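Local coordinates for protein ornithine aminotransferase (Plasmodium falciparum, PDB 3LG0) that probably catalyses, with pyridoxal 5'-phosphate as cofactor, the transfer of the delta-amino group of ornithine to 2-oxoglutarate, giving glutamate gamma-semialdehyde and glutamate, at residues 213-216 with 217-221; 245-248 with 249-252. One frame throughout, in Å; residues are numbered along the deposited sequence.

Contact 1 (213-216 with 217-221) and contact 2 (245-248 with 249-252) are both short continuous pieces of chain, partly buried, with centres 12 Å apart. The first covers the loop residues leading into helix 215-226 and its early residues, and bonds residue i to i+4; the second is a 3-10 turn in the loop between strands 229-233 and 257-260 and bonds i to i+3. Contact 1 lies farther out, about 21 Å from the chain centre to its own centre against 14 Å for contact 2, and its side chains meet through aromatic and aliphatic carbon, whereas contact 2 adds sulfur and imidazole. They touch directly: Phe-216 CD1 packs 3.3 Å from Tyr-251 CE1, the two rings lying nearly parallel.

Contact 1 (213-216 with 217-221); sequences DSYF and PGVAS
A local i to i+4 contact within the first turns of helix 215-226 sets Val-219 on the ring of Tyr-215. Methyl CG2 is the branch that touches: it lies 3.8 Å from the centroid of the Tyr-215 ring and 12° off the ring normal, a CH-pi contact over the middle of one face. The Tyr-215 side chain leaves with CG anti to the backbone N (chi1 -174°), which swings the ring outward from the helix, with one face turned to that methyl. The CG2 branch also rests 3.4 Å from Tyr-215 O, so one methyl spans both the ring and the carbonyl of the same residue.

Three i to i+4 backbone bonds mark the alpha-helical course. Gly-218 N to Ser-214 O is the longest at 3.2 Å, Val-219 N reaches Tyr-215 O at 2.8 Å, and Ala-220 N meets Phe-216 O at 2.9 Å in an almost straight N-H...O of 172°. Pro-217, with no N-H to give, sits in the first turn, its CD 3.4 Å from Asp-213 O and 3.5 Å from Phe-216 CB. The helix is the crossover of a beta-alpha-beta unit between strands 194-199 and 229-233, parallel neighbours in the mixed, largely parallel sheet of the fold-type-I large domain. Phe-197 of the first strand touches both Tyr-215 and Val-219, and Phe-230 of the second touches Phe-216 and Val-219. Phe-216 approaches Val-219 obliquely and more loosely, CD2 to CB 4.4 Å, while Tyr-215 CE2 lies above one face of the Phe-216 ring, offset toward its rim.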
loop_
_atom_site.group_PDB
_atom_site.type_symbol
_atom_site.label_atom_id
_atom_site.label_comp_id
_atom_site.label_asym_id
_atom_site.label_seq_id
_atom_site.Cartn_x
_atom_site.Cartn_y
_atom_site.Cartn_z
ATOM N N ASP A 213 23.112 -11.514 22.902
ATOM C CA ASP A 213 23.384 -12.619 21.975
ATOM C C ASP A 213 22.607 -13.898 22.304
ATOM O O ASP A 213 22.330 -14.715 21.419
ATOM C CB ASP A 213 24.885 -12.922 21.917
ATOM C CG ASP A 213 25.667 -11.833 21.216
ATOM O OD1 ASP A 213 25.133 -11.252 20.249
ATOM O OD2 ASP A 213 26.812 -11.560 21.632
ATOM N N SER A 214 22.258 -14.059 23.576
ATOM C CA SER A 214 21.548 -15.242 24.029
ATOM C C SER A 214 20.063 -15.239 23.651
ATOM O O SER A 214 19.456 -16.297 23.522
ATOM C CB SER A 214 21.680 -15.371 25.547
ATOM O OG SER A 214 21.035 -14.289 26.202
ATOM N N TYR A 215 19.489 -14.053 23.478
ATOM C CA TYR A 215 18.042 -13.891 23.368
ATOM C C TYR A 215 17.371 -14.748 22.292
ATOM O O TYR A 215 16.491 -15.556 22.593
ATOM C CB TYR A 215 17.699 -12.423 23.143
ATOM C CG TYR A 215 16.228 -12.117 23.166
ATOM C CD1 TYR A 215 15.447 -12.471 24.256
ATOM C CD2 TYR A 215 15.619 -11.452 22.107
ATOM C CE1 TYR A 215 14.086 -12.182 24.288
ATOM C CE2 TYR A 215 14.267 -11.152 22.135
ATOM C CZ TYR A 215 13.507 -11.518 23.228
ATOM O OH TYR A 215 12.163 -11.221 23.275
ATOM N N PHE A 216 17.778 -14.568 21.041
ATOM C CA PHE A 216 17.074 -15.226 19.950
ATOM C C PHE A 216 17.231 -16.744 19.925
ATOM O O PHE A 216 16.256 -17.456 19.674
ATOM C CB PHE A 216 17.379 -14.566 18.604
ATOM C CG PHE A 216 16.521 -13.355 18.337
ATOM C CD1 PHE A 216 16.959 -12.081 18.680
ATOM C CD2 PHE A 216 15.254 -13.496 17.791
ATOM C CE1 PHE A 216 16.160 -10.970 18.463
ATOM C CE2 PHE A 216 14.446 -12.390 17.571
ATOM C CZ PHE A 216 14.899 -11.126 17.907
ATOM N N PRO A 217 18.448 -17.243 20.198
ATOM C CA PRO A 217 18.617 -18.694 20.362
ATOM C C PRO A 217 17.611 -19.254 21.378
ATOM O O PRO A 217 17.063 -20.335 21.179
ATOM C CB PRO A 217 20.049 -18.817 20.881
ATOM C CG PRO A 217 20.760 -17.617 20.295
ATOM C CD PRO A 217 19.731 -16.515 20.293
ATOM N N GLY A 218 17.342 -18.495 22.434
ATOM C CA GLY A 218 16.356 -18.886 23.421
ATOM C C GLY A 218 14.914 -18.635 23.012
ATOM O O GLY A 218 13.994 -19.280 23.523
ATOM N N VAL A 219 14.705 -17.674 22.118
ATOM C CA VAL A 219 13.372 -17.415 21.581
ATOM C C VAL A 219 12.965 -18.601 20.720
ATOM O O VAL A 219 11.853 -19.096 20.826
ATOM C CB VAL A 219 13.321 -16.116 20.730
ATOM C CG1 VAL A 219 12.073 -16.097 19.840
ATOM C CG2 VAL A 219 13.350 -14.888 21.634
ATOM N N ALA A 220 13.885 -19.037 19.865
ATOM C CA ALA A 220 13.657 -20.187 19.015
ATOM C C ALA A 220 13.292 -21.417 19.850
ATOM O O ALA A 220 12.452 -22.213 19.447
ATOM C CB ALA A 220 14.871 -20.451 18.162
ATOM N N SER A 221 13.905 -21.550 21.027
ATOM C CA SER A 221 13.664 -22.701 21.895
ATOM C C SER A 221 12.327 -22.622 22.606
ATOM O O SER A 221 11.508 -23.532 22.492
ATOM C CB SER A 221 14.777 -22.866 22.922
ATOM O OG SER A 221 15.832 -23.634 22.377
#

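Contact 2 (245-248 with 249-252)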
loop_
_atom_site.group_PDB
_atom_site.type_symbol
_atom_site.label_atom_id
_atom_site.label_comp_id
_atom_site.label_asym_id
_atom_site.label_seq_id
_atom_site.Cartn_x
_atom_site.Cartn_y
_atom_site.Cartn_z
ATOM N N LEU A 245 21.374 -11.197 4.854
ATOM C CA LEU A 245 20.074 -11.201 4.183
ATOM C C LEU A 245 18.938 -11.199 5.198
ATOM O O LEU A 245 17.905 -10.572 4.978
ATOM C CB LEU A 245 19.928 -12.400 3.247
ATOM C CG LEU A 245 20.368 -12.225 1.795
ATOM C CD1 LEU A 245 20.008 -13.459 1.000
ATOM C CD2 LEU A 245 19.721 -11.005 1.161
ATOM N N LEU A 246 19.139 -11.912 6.303
ATOM C CA LEU A 246 18.223 -11.887 7.434
ATOM C C LEU A 246 19.019 -11.625 8.692
ATOM O O LEU A 246 19.950 -12.353 8.984
ATOM C CB LEU A 246 17.507 -13.226 7.581
ATOM C CG LEU A 246 16.556 -13.641 6.471
ATOM C CD1 LEU A 246 16.112 -15.077 6.698
ATOM C CD2 LEU A 246 15.362 -12.693 6.419
ATOM N N CYS A 247 18.653 -10.600 9.447
ATOM C CA CYS A 247 19.378 -10.311 10.680
ATOM C C CYS A 247 19.392 -11.531 11.619
ATOM O O CYS A 247 20.362 -11.745 12.342
ATOM C CB CYS A 247 18.803 -9.074 11.383
ATOM S SG CYS A 247 19.569 -8.644 12.957
ATOM N N THR A 248 18.325 -12.326 11.603
ATOM C CA THR A 248 18.238 -13.518 12.454
ATOM C C THR A 248 19.363 -14.519 12.167
ATOM O O THR A 248 19.705 -15.332 13.020
ATOM C CB THR A 248 16.874 -14.243 12.315
ATOM O OG1 THR A 248 16.441 -14.193 10.953
ATOM C CG2 THR A 248 15.824 -13.589 13.182
ATOM N N HIS A 249 19.924 -14.455 10.965
ATOM C CA HIS A 249 21.075 -15.270 10.597
ATOM C C HIS A 249 22.310 -14.956 11.463
ATOM O O HIS A 249 23.297 -15.686 11.434
ATOM C CB HIS A 249 21.398 -15.079 9.111
ATOM C CG HIS A 249 22.420 -16.037 8.575
ATOM N ND1 HIS A 249 22.083 -17.271 8.061
ATOM C CD2 HIS A 249 23.766 -15.934 8.458
ATOM C CE1 HIS A 249 23.179 -17.893 7.660
ATOM N NE2 HIS A 249 24.212 -17.103 7.888
ATOM N N HIS A 250 22.262 -13.869 12.221
ATOM C CA HIS A 250 23.360 -13.540 13.125
ATOM C C HIS A 250 23.279 -14.441 14.335
ATOM O O HIS A 250 24.294 -14.777 14.947
ATOM C CB HIS A 250 23.295 -12.087 13.612
ATOM C CG HIS A 250 23.752 -11.077 12.603
ATOM N ND1 HIS A 250 24.972 -11.160 11.961
ATOM C CD2 HIS A 250 23.161 -9.951 12.139
ATOM C CE1 HIS A 250 25.107 -10.132 11.139
ATOM N NE2 HIS A 250 24.021 -9.384 11.228
ATOM N N TYR A 251 22.054 -14.813 14.685
ATOM C CA TYR A 251 21.809 -15.555 15.900
ATOM C C TYR A 251 21.688 -17.052 15.603
ATOM O O TYR A 251 21.392 -17.846 16.495
ATOM C CB TYR A 251 20.549 -15.036 16.594
ATOM C CG TYR A 251 20.435 -13.524 16.612
ATOM C CD1 TYR A 251 19.241 -12.895 16.283
ATOM C CD2 TYR A 251 21.520 -12.723 16.952
ATOM C CE1 TYR A 251 19.125 -11.518 16.301
ATOM C CE2 TYR A 251 21.414 -11.334 16.968
ATOM C CZ TYR A 251 20.213 -10.740 16.638
ATOM O OH TYR A 251 20.084 -9.367 16.651
ATOM N N GLY A 252 21.923 -17.419 14.345
ATOM C CA GLY A 252 21.841 -18.803 13.915
ATOM C C GLY A 252 20.504 -19.487 14.177
ATOM O O GLY A 252 20.459 -20.700 14.405
#
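Leu-246 O, Cys-247 O and Thr-248 O each accept the N-H three residues on, from His-249, His-250 and Tyr-251 respectively, and all three N...O distances are 2.9 Å. This i to i+3 pattern identifies a 3-10 turn spanning residues 247-250. The bond from His-250 N to Cys-247 O is the straightest of the three, with an N-H...O angle of 161°. The chain then leaves the turn through Gly-252, whose phi is positive.

Among the side chains, Cys-247 meets two rings. With SG anti to the backbone N, chi1 178° brings the sulfur beside both. It meets the imidazole of His-250 at the edge and in its plane, SG to CD2 3.9 Å, and it lies oblique to the ring of Tyr-251, SG to the ring centroid 5.1 Å, in a Cys sulfur-aromatic contact. Separately, Cys-247 SG approaches Tyr-251 OH at 3.8 Å. The carbonyl of Cys-247 works alongside the sulfur: its O lies 3.3 Å from His-250 CD2 and stands over one face of the Tyr-251 ring, offset toward the rim.

The turn belongs to the loop joining strands 229-233 and 257-260, parallel neighbours in the mixed sheet of the large domain of this fold-type-I pyridoxal-phosphate enzyme, and bonds to other parts of the chain fix it at several points. Glu-234, just beyond the first strand, accepts from Cys-247 N through one carboxylate oxygen and bonds Thr-248 OG1 through the other. His-250 NE2 is bonded to Thr-242 O, which holds the imidazole in its rotation, and Tyr-251 OH is bonded to Pro-201 O.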